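Local coordinates for thiamin pyrophosphokinase family protein (Enterococcus faecalis, PDB 3MEL) that probably transfers a pyrophosphate group from ATP to thiamine, and binds thiamine diphosphate and magnesium ions, at residues D24-I29 with A39-Q44; D14-E19 with T97-T102; V124-R129 with S136-A141. All blocks are in the same frame, centred on the assembly; numbering follows the deposited sequence.

Interaction 1 of 3, residues D24-I29 with A39-Q44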
loop_
_atom_site.group_PDB
_atom_site.type_symbol
_atom_site.label_atom_id
_atom_site.label_comp_id
_atom_site.label_asym_id
_atom_site.label_seq_id
_atom_site.Cartn_x
_atom_site.Cartn_y
_atom_site.Cartn_z
ATOM N N ASP A 24 16.851 -19.650 9.330
ATOM C CA ASP A 24 16.904 -20.956 9.975
ATOM C C ASP A 24 15.699 -21.821 9.609
ATOM O O ASP A 24 15.555 -22.925 10.126
ATOM C CB ASP A 24 16.899 -20.787 11.491
ATOM C CG ASP A 24 18.027 -19.931 11.984
ATOM O OD1 ASP A 24 19.196 -20.236 11.672
ATOM O OD2 ASP A 24 17.743 -18.948 12.694
ATOM N N TYR A 25 14.836 -21.318 8.732
ATOM C CA TYR A 25 13.578 -21.976 8.429
ATOM C C TYR A 25 12.971 -21.278 7.221
ATOM O O TYR A 25 12.848 -20.058 7.210
ATOM C CB TYR A 25 12.641 -21.860 9.634
ATOM C CG TYR A 25 11.457 -22.808 9.634
ATOM C CD1 TYR A 25 11.647 -24.185 9.730
ATOM C CD2 TYR A 25 10.141 -22.329 9.564
ATOM C CE1 TYR A 25 10.568 -25.057 9.735
ATOM C CE2 TYR A 25 9.058 -23.197 9.581
ATOM C CZ TYR A 25 9.283 -24.556 9.667
ATOM O OH TYR A 25 8.227 -25.435 9.679
ATOM N N PHE A 26 12.597 -22.046 6.202
ATOM C CA PHE A 26 12.040 -21.464 4.988
ATOM C C PHE A 26 10.593 -21.889 4.785
ATOM O O PHE A 26 10.275 -23.079 4.815
ATOM C CB PHE A 26 12.879 -21.843 3.768
ATOM C CG PHE A 26 14.262 -21.257 3.775
ATOM C CD1 PHE A 26 14.670 -20.392 2.780
ATOM C CD2 PHE A 26 15.169 -21.581 4.777
ATOM C CE1 PHE A 26 15.955 -19.862 2.769
ATOM C CE2 PHE A 26 16.450 -21.055 4.774
ATOM C CZ PHE A 26 16.836 -20.185 3.768
ATOM N N VAL A 27 9.727 -20.900 4.565
ATOM C CA VAL A 27 8.284 -21.101 4.496
ATOM C C VAL A 27 7.737 -20.670 3.143
ATOM O O VAL A 27 7.900 -19.533 2.742
ATOM C CB VAL A 27 7.567 -20.314 5.600
ATOM C CG1 VAL A 27 6.075 -20.640 5.615
ATOM C CG2 VAL A 27 8.167 -20.633 6.939
ATOM N N GLY A 28 7.095 -21.595 2.439
ATOM C CA GLY A 28 6.475 -21.291 1.170
ATOM C C GLY A 28 5.007 -21.005 1.403
ATOM O O GLY A 28 4.369 -21.616 2.258
ATOM N N ILE A 29 4.468 -20.057 0.654
ATOM C CA ILE A 29 3.050 -19.753 0.725
ATOM C C ILE A 29 2.457 -19.930 -0.661
ATOM O O ILE A 29 2.809 -19.200 -1.586
ATOM C CB ILE A 29 2.820 -18.323 1.211
ATOM C CG1 ILE A 29 3.519 -18.109 2.561
ATOM C CG2 ILE A 29 1.353 -18.045 1.312
ATOM C CD1 ILE A 29 3.453 -16.693 3.084
ATOM N N ALA A 39 14.497 -21.702 -7.122
ATOM C CA ALA A 39 15.624 -20.847 -6.774
ATOM C C ALA A 39 16.586 -21.645 -5.918
ATOM O O ALA A 39 17.400 -21.091 -5.185
ATOM C CB ALA A 39 15.155 -19.610 -6.027
ATOM N N ASP A 40 16.453 -22.961 -6.001
ATOM C CA ASP A 40 17.373 -23.880 -5.359
ATOM C C ASP A 40 17.492 -23.628 -3.855
ATOM O O ASP A 40 18.501 -23.939 -3.248
ATOM C CB ASP A 40 18.735 -23.807 -6.056
ATOM C CG ASP A 40 19.354 -25.186 -6.294
ATOM O OD1 ASP A 40 19.314 -26.033 -5.369
ATOM O OD2 ASP A 40 19.897 -25.420 -7.404
ATOM N N LEU A 41 16.446 -23.086 -3.253
ATOM C CA LEU A 41 16.420 -22.829 -1.810
ATOM C C LEU A 41 15.572 -23.874 -1.086
ATOM O O LEU A 41 14.798 -24.591 -1.722
ATOM C CB LEU A 41 15.858 -21.423 -1.535
ATOM C CG LEU A 41 16.807 -20.220 -1.589
ATOM C CD1 LEU A 41 16.031 -18.919 -1.677
ATOM C CD2 LEU A 41 17.720 -20.213 -0.377
ATOM N N PRO A 42 15.708 -23.968 0.251
ATOM C CA PRO A 42 14.912 -24.969 0.984
ATOM C C PRO A 42 13.408 -24.643 1.058
ATOM O O PRO A 42 12.973 -23.513 0.818
ATOM C CB PRO A 42 15.535 -24.966 2.396
ATOM C CG PRO A 42 16.835 -24.269 2.258
ATOM C CD PRO A 42 16.660 -23.283 1.137
ATOM N N LEU A 43 12.622 -25.664 1.372
ATOM C CA LEU A 43 11.191 -25.511 1.601
ATOM C C LEU A 43 10.918 -26.415 2.757
ATOM O O LEU A 43 10.971 -27.619 2.611
ATOM C CB LEU A 43 10.382 -25.971 0.387
ATOM C CG LEU A 43 8.864 -26.032 0.537
ATOM C CD1 LEU A 43 8.292 -24.658 0.866
ATOM C CD2 LEU A 43 8.223 -26.605 -0.723
ATOM N N GLN A 44 10.664 -25.848 3.919
ATOM C CA GLN A 44 10.480 -26.670 5.095
ATOM C C GLN A 44 9.041 -26.634 5.606
ATOM O O GLN A 44 8.628 -27.511 6.379
ATOM C CB GLN A 44 11.464 -26.256 6.184
ATOM C CG GLN A 44 12.906 -26.465 5.782
ATOM C CD GLN A 44 13.843 -25.659 6.625
ATOM O OE1 GLN A 44 14.394 -26.143 7.598
ATOM N NE2 GLN A 44 13.999 -24.408 6.274
#
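In the beta-alpha-beta crossover that leads from strand 26-29 through helix 32-37 to the neighbouring parallel strand 45-48, the returning chain is packed against the first strand by P42 and L41 on F26 and tied to it by a backbone bond from Q44. The proline lies over one face of the F26 ring, its CD 3.8 Å from the ring centroid and 11° off the normal, a CH-pi contact. With CG of F26 anti to its carbonyl carbon (chi1 -66°), the phenyl group projects from the strand toward the incoming loop, where L41 CD2 reaches F26 CE1 at 3.6 Å, the two side chains crossing at about a right angle. Helix 32-37 ends in a Schellman motif with D40 as the C-prime residue, and this turn delivers L41 and P42 to the ring. L36 of that helix also touches F26, so helix and loop share its packing. Beyond the proline, Q44 N donates to F26 O at 2.9 Å, and a backbone hydrogen bond between F26 and L45 continues the pairing into strand 45-48. One residue earlier, Y25 CE1 meets Q44 CB at 3.9 Å. L43 CD1 turns back over the backbone of G28, 3.6 Å from G28 N, occupying the side of the strand where this residue carries no side chain; the strand leads directly to D30, which binds magnesium.

Interaction 2 of 3, residues D14-E19 with T97-T102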
loop_
_atom_site.group_PDB
_atom_site.type_symbol
_atom_site.label_atom_id
_atom_site.label_comp_id
_atom_site.label_asym_id
_atom_site.label_seq_id
_atom_site.Cartn_x
_atom_site.Cartn_y
_atom_site.Cartn_z
ATOM N N ASP A 14 10.980 -9.158 -7.851
ATOM C CA ASP A 14 10.775 -8.034 -6.951
ATOM C C ASP A 14 11.161 -8.390 -5.545
ATOM O O ASP A 14 10.809 -7.667 -4.605
ATOM C CB ASP A 14 9.321 -7.578 -6.964
ATOM C CG ASP A 14 8.842 -7.231 -8.342
ATOM O OD1 ASP A 14 9.675 -6.811 -9.176
ATOM O OD2 ASP A 14 7.630 -7.385 -8.590
ATOM N N TRP A 15 11.871 -9.509 -5.411
ATOM C CA TRP A 15 12.399 -9.935 -4.131
ATOM C C TRP A 15 13.490 -8.980 -3.652
ATOM O O TRP A 15 14.156 -8.322 -4.454
ATOM C CB TRP A 15 12.999 -11.333 -4.252
ATOM C CG TRP A 15 12.032 -12.494 -4.116
ATOM C CD1 TRP A 15 10.680 -12.442 -3.868
ATOM C CD2 TRP A 15 12.363 -13.883 -4.213
ATOM N NE1 TRP A 15 10.157 -13.713 -3.819
ATOM C CE2 TRP A 15 11.171 -14.614 -4.021
ATOM C CE3 TRP A 15 13.553 -14.580 -4.450
ATOM C CZ2 TRP A 15 11.143 -16.009 -4.057
ATOM C CZ3 TRP A 15 13.522 -15.953 -4.490
ATOM C CH2 TRP A 15 12.326 -16.656 -4.295
ATOM N N PRO A 16 13.684 -8.904 -2.333
ATOM C CA PRO A 16 14.872 -8.215 -1.865
ATOM C C PRO A 16 16.042 -9.141 -2.170
ATOM O O PRO A 16 15.849 -10.321 -2.485
ATOM C CB PRO A 16 14.677 -8.158 -0.349
ATOM C CG PRO A 16 13.374 -8.808 -0.060
ATOM C CD PRO A 16 12.990 -9.599 -1.244
ATOM N N THR A 17 17.255 -8.620 -2.093
ATOM C CA THR A 17 18.399 -9.484 -2.129
ATOM C C THR A 17 18.310 -10.311 -0.871
ATOM O O THR A 17 18.216 -9.771 0.224
ATOM C CB THR A 17 19.708 -8.690 -2.180
ATOM O OG1 THR A 17 20.090 -8.506 -3.548
ATOM C CG2 THR A 17 20.802 -9.443 -1.463
ATOM N N ILE A 18 18.322 -11.627 -1.041
ATOM C CA ILE A 18 18.292 -12.543 0.093
ATOM C C ILE A 18 19.639 -13.267 0.361
ATOM O O ILE A 18 20.334 -13.704 -0.564
ATOM C CB ILE A 18 17.123 -13.565 -0.064
ATOM C CG1 ILE A 18 17.270 -14.710 0.924
ATOM C CG2 ILE A 18 17.054 -14.132 -1.480
ATOM C CD1 ILE A 18 16.553 -15.959 0.480
ATOM N N GLU A 19 20.008 -13.361 1.636
ATOM C CA GLU A 19 21.080 -14.259 2.064
ATOM C C GLU A 19 20.501 -15.380 2.941
ATOM O O GLU A 19 20.022 -15.122 4.045
ATOM C CB GLU A 19 22.208 -13.493 2.785
ATOM C CG GLU A 19 23.564 -13.479 2.011
ATOM C CD GLU A 19 23.881 -12.124 1.346
ATOM O OE1 GLU A 19 23.742 -11.086 2.033
ATOM O OE2 GLU A 19 24.288 -12.096 0.152
ATOM N N THR A 97 10.364 -12.584 8.186
ATOM C CA THR A 97 10.566 -11.772 7.005
ATOM C C THR A 97 9.657 -12.284 5.912
ATOM O O THR A 97 9.750 -13.438 5.497
ATOM C CB THR A 97 12.030 -11.851 6.530
ATOM O OG1 THR A 97 12.896 -11.392 7.575
ATOM C CG2 THR A 97 12.243 -11.021 5.283
ATOM N N ILE A 98 8.767 -11.427 5.444
ATOM C CA ILE A 98 7.833 -11.837 4.415
ATOM C C ILE A 98 8.177 -11.209 3.092
ATOM O O ILE A 98 8.048 -10.009 2.922
ATOM C CB ILE A 98 6.392 -11.478 4.786
ATOM C CG1 ILE A 98 6.023 -12.099 6.134
ATOM C CG2 ILE A 98 5.430 -11.955 3.709
ATOM C CD1 ILE A 98 4.551 -11.910 6.490
ATOM N N ILE A 99 8.615 -12.019 2.145
ATOM C CA ILE A 99 8.842 -11.516 0.806
ATOM C C ILE A 99 7.846 -12.118 -0.197
ATOM O O ILE A 99 7.193 -13.124 0.086
ATOM C CB ILE A 99 10.281 -11.766 0.340
ATOM C CG1 ILE A 99 10.499 -13.251 0.044
ATOM C CG2 ILE A 99 11.266 -11.239 1.380
ATOM C CD1 ILE A 99 11.754 -13.556 -0.731
ATOM N N GLY A 100 7.719 -11.473 -1.355
ATOM C CA GLY A 100 6.906 -11.971 -2.440
ATOM C C GLY A 100 5.469 -11.596 -2.256
ATOM O O GLY A 100 4.611 -12.097 -2.973
ATOM N N ALA A 101 5.190 -10.743 -1.275
ATOM C CA ALA A 101 3.832 -10.233 -1.080
ATOM C C ALA A 101 3.650 -9.018 -1.982
ATOM O O ALA A 101 3.296 -7.929 -1.510
ATOM C CB ALA A 101 3.587 -9.871 0.371
ATOM N N THR A 102 3.888 -9.237 -3.280
ATOM C CA THR A 102 4.037 -8.180 -4.287
ATOM C C THR A 102 3.032 -8.311 -5.448
ATOM O O THR A 102 3.087 -7.561 -6.428
ATOM C CB THR A 102 5.518 -8.109 -4.846
ATOM O OG1 THR A 102 5.874 -9.326 -5.523
ATOM C CG2 THR A 102 6.513 -7.842 -3.725
#
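W15 and P16 form a two-part seat for I99, the last residue of strand 95-99, and the isoleucine can be followed atom by atom into it. Its CB already touches the loop, 3.8 Å from P16 CD. There the side chain divides. The short branch, CG2, goes to the proline and lies 3.5 Å from P16 CG and equally close to CD, so that it rests against one corner of the pyrrolidine ring. The long branch starts from the crowded position between backbone N and carbonyl carbon (chi1 72°). Its CG1 passes 3.9 Å from W15 NE1, and the extended continuation (chi2 166°) sets the terminal CD1 over the indole face. CD1 stands above the five-membered ring, only 2° off its normal, in a CH-pi contact, and the isoleucine and indole cross at about a right angle.

The same indole has a second neighbour at its edge: G100 CA lies near the ring plane, 3.9 Å from W15 NE1. G100 has a positive phi, which a residue without a CB adopts readily, and the chain turns there into an inverse gamma turn centred on A101. The turn brings T102 round to face D14, but T102 OG1 and D14 OD2 remain 4.0 Å apart, so this end of the contact is loose.

Around the contact, the indole of W15 also packs on V7 of strand 3-7, parallel neighbour of 95-99 in the sheet, while P16 touches C131 of strand 128-131, the neighbour of 95-99 on its other side. The 14-19 loop thus lies across the C-terminal ends of three adjacent strands, with A39, just beyond helix 32-37, close to the outer rim of the indole.

Interaction 3 of 3, residues V124-R129 with S136-A141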
loop_
_atom_site.group_PDB
_atom_site.type_symbol
_atom_site.label_atom_id
_atom_site.label_comp_id
_atom_site.label_asym_id
_atom_site.label_seq_id
_atom_site.Cartn_x
_atom_site.Cartn_y
_atom_site.Cartn_z
ATOM N N VAL A 124 3.999 -9.733 18.837
ATOM C CA VAL A 124 5.244 -9.863 18.098
ATOM C C VAL A 124 5.397 -8.872 16.932
ATOM O O VAL A 124 5.955 -9.238 15.896
ATOM C CB VAL A 124 5.452 -11.317 17.583
ATOM C CG1 VAL A 124 5.483 -12.307 18.741
ATOM C CG2 VAL A 124 4.377 -11.712 16.581
ATOM N N LEU A 125 4.932 -7.629 17.087
ATOM C CA LEU A 125 5.046 -6.655 15.990
ATOM C C LEU A 125 6.490 -6.322 15.674
ATOM O O LEU A 125 6.862 -6.051 14.534
ATOM C CB LEU A 125 4.291 -5.365 16.302
ATOM C CG LEU A 125 4.628 -4.546 17.541
ATOM C CD1 LEU A 125 5.744 -3.577 17.293
ATOM C CD2 LEU A 125 3.383 -3.799 17.933
ATOM N N ARG A 126 7.300 -6.329 16.718
ATOM C CA ARG A 126 8.710 -6.051 16.629
ATOM C C ARG A 126 9.403 -7.162 15.836
ATOM O O ARG A 126 10.533 -7.016 15.398
ATOM C CB ARG A 126 9.241 -5.964 18.056
ATOM C CG ARG A 126 10.248 -4.867 18.339
ATOM C CD ARG A 126 9.785 -3.509 17.887
ATOM N NE ARG A 126 10.041 -3.297 16.467
ATOM C CZ ARG A 126 11.248 -3.287 15.904
ATOM N NH1 ARG A 126 11.357 -3.077 14.601
ATOM N NH2 ARG A 126 12.342 -3.485 16.634
ATOM N N GLN A 127 8.700 -8.268 15.627
ATOM C CA GLN A 127 9.275 -9.443 14.970
ATOM C C GLN A 127 8.926 -9.583 13.488
ATOM O O GLN A 127 9.454 -10.453 12.811
ATOM C CB GLN A 127 8.838 -10.721 15.699
ATOM C CG GLN A 127 9.404 -10.862 17.099
ATOM C CD GLN A 127 9.063 -12.183 17.727
ATOM O OE1 GLN A 127 9.063 -13.221 17.064
ATOM N NE2 GLN A 127 8.779 -12.162 19.014
ATOM N N ILE A 128 8.039 -8.731 12.990
ATOM C CA ILE A 128 7.443 -8.903 11.673
ATOM C C ILE A 128 8.071 -7.916 10.688
ATOM O O ILE A 128 8.145 -6.718 10.970
ATOM C CB ILE A 128 5.864 -8.755 11.789
ATOM C CG1 ILE A 128 5.275 -9.954 12.545
ATOM C CG2 ILE A 128 5.179 -8.584 10.437
ATOM C CD1 ILE A 128 4.004 -9.668 13.285
ATOM N N ARG A 129 8.558 -8.424 9.558
ATOM C CA ARG A 129 9.151 -7.584 8.510
ATOM C C ARG A 129 8.598 -7.983 7.158
ATOM O O ARG A 129 8.443 -9.176 6.890
ATOM C CB ARG A 129 10.671 -7.760 8.449
ATOM C CG ARG A 129 11.482 -6.640 9.045
ATOM C CD ARG A 129 11.379 -6.648 10.559
ATOM N NE ARG A 129 12.676 -6.507 11.217
ATOM C CZ ARG A 129 12.828 -6.521 12.538
ATOM N NH1 ARG A 129 11.758 -6.652 13.314
ATOM N NH2 ARG A 129 14.037 -6.400 13.083
ATOM N N SER A 136 11.302 -1.942 2.555
ATOM C CA SER A 136 11.554 -2.739 3.731
ATOM C C SER A 136 10.833 -2.138 4.915
ATOM O O SER A 136 11.114 -0.995 5.296
ATOM C CB SER A 136 13.047 -2.833 4.019
ATOM O OG SER A 136 13.252 -3.429 5.290
ATOM N N ILE A 137 9.935 -2.927 5.515
ATOM C CA ILE A 137 8.982 -2.418 6.490
ATOM C C ILE A 137 9.145 -3.035 7.877
ATOM O O ILE A 137 9.199 -4.247 8.023
ATOM C CB ILE A 137 7.541 -2.637 5.979
ATOM C CG1 ILE A 137 7.369 -2.004 4.593
ATOM C CG2 ILE A 137 6.523 -2.036 6.944
ATOM C CD1 ILE A 137 6.090 -2.357 3.877
ATOM N N GLN A 138 9.220 -2.186 8.895
ATOM C CA GLN A 138 9.337 -2.631 10.281
ATOM C C GLN A 138 8.240 -1.986 11.108
ATOM O O GLN A 138 7.844 -0.858 10.819
ATOM C CB GLN A 138 10.686 -2.213 10.857
ATOM C CG GLN A 138 11.755 -3.290 10.812
ATOM C CD GLN A 138 12.891 -3.023 11.794
ATOM O OE1 GLN A 138 13.709 -2.124 11.589
ATOM N NE2 GLN A 138 12.936 -3.794 12.868
ATOM N N TYR A 139 7.759 -2.670 12.143
ATOM C CA TYR A 139 6.673 -2.111 12.958
ATOM C C TYR A 139 7.114 -1.718 14.354
ATOM O O TYR A 139 7.958 -2.376 14.952
ATOM C CB TYR A 139 5.471 -3.059 13.032
ATOM C CG TYR A 139 4.855 -3.315 11.685
ATOM C CD1 TYR A 139 3.927 -2.439 11.139
ATOM C CD2 TYR A 139 5.217 -4.421 10.946
ATOM C CE1 TYR A 139 3.373 -2.672 9.899
ATOM C CE2 TYR A 139 4.667 -4.660 9.712
ATOM C CZ TYR A 139 3.756 -3.787 9.194
ATOM O OH TYR A 139 3.247 -4.049 7.965
ATOM N N TYR A 140 6.534 -0.634 14.862
ATOM C CA TYR A 140 6.855 -0.155 16.198
ATOM C C TYR A 140 5.627 0.233 17.013
ATOM O O TYR A 140 4.740 0.918 16.519
ATOM C CB TYR A 140 7.791 1.040 16.113
ATOM C CG TYR A 140 9.175 0.698 15.631
ATOM C CD1 TYR A 140 10.150 0.275 16.515
ATOM C CD2 TYR A 140 9.503 0.799 14.291
ATOM C CE1 TYR A 140 11.399 -0.042 16.076
ATOM C CE2 TYR A 140 10.760 0.481 13.841
ATOM C CZ TYR A 140 11.708 0.065 14.737
ATOM O OH TYR A 140 12.979 -0.236 14.287
ATOM N N ALA A 141 5.589 -0.208 18.264
ATOM C CA ALA A 141 4.653 0.331 19.227
ATOM C C ALA A 141 5.374 1.454 19.968
ATOM O O ALA A 141 6.580 1.602 19.822
ATOM C CB ALA A 141 4.218 -0.737 20.178
#
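R126 and Y140 meet as two flat plates: the guanidinium lies on one face of the tyrosine ring, centres 3.8 Å apart and planes at 13°, in an off-centre cation-pi stack. Bends at chi2 and chi3 curl the arginine back from its 3-10 turn, so that one face lies on Y140 while the NE edge points at the backbone of Y139. At that edge NE donates in plane to Y139 O, 2.7 Å away, nearly along the C=O axis. One bond and one stack together fix the rotation of the group.

Beside this, L125 fills a hollow over the backbone at the end of the opposing strand. Its CD1 fits between Y139 O, at 3.4 Å, and A141 N, at 3.5 Å, while CD2 settles on the methyl of A141, 3.9 Å from its CB. The Y139 ring projects into the concave side of the other segment: the backbone oxygens of L125 and I128 border its edge, and I128 CG2 touches CE2 at 4.0 Å. P116 and M205 close in on both L125 and Y139.

Farther along, R129 lies alongside Q138, both side chains pointing the same way, and its guanidinium goes on to a salt bridge with E95. At the backbone, R129 CA makes a CA-H...O contact with I137 O, at 3.4 Å.

Before strand 128-131 the chain curls into the 3-10 segment 125-127, which stays against the end of strand 135-140 and covers it with L125 and R126. The contact lies at the open end of the beta hairpin of these two strands, where the large sheet passes from parallel to antiparallel order.

In the fold
All three contacts reach the same mixed sheet but serve different parts of it. Interaction 1 lies toward one flank, half buried and with P42 exposed; its proline-on-phenyl packing and single backbone bond join strand 26-29 to the loop that leads into the next strand, 45-48. Interactions 2 and 3 lie nearer the centre of the chain. Interaction 2 is almost wholly apolar and ties a loop to a strand distant in sequence; interaction 1 is nested within the chain it closes, and the two touch where L41 packs on I18. Interaction 3 is the most polar, its arginines working at partly exposed positions over buried L125, I128 and Y139. A probable hydrogen bond from I98 to R129 joins interactions 2 and 3, whereas 1 and 3 do not touch.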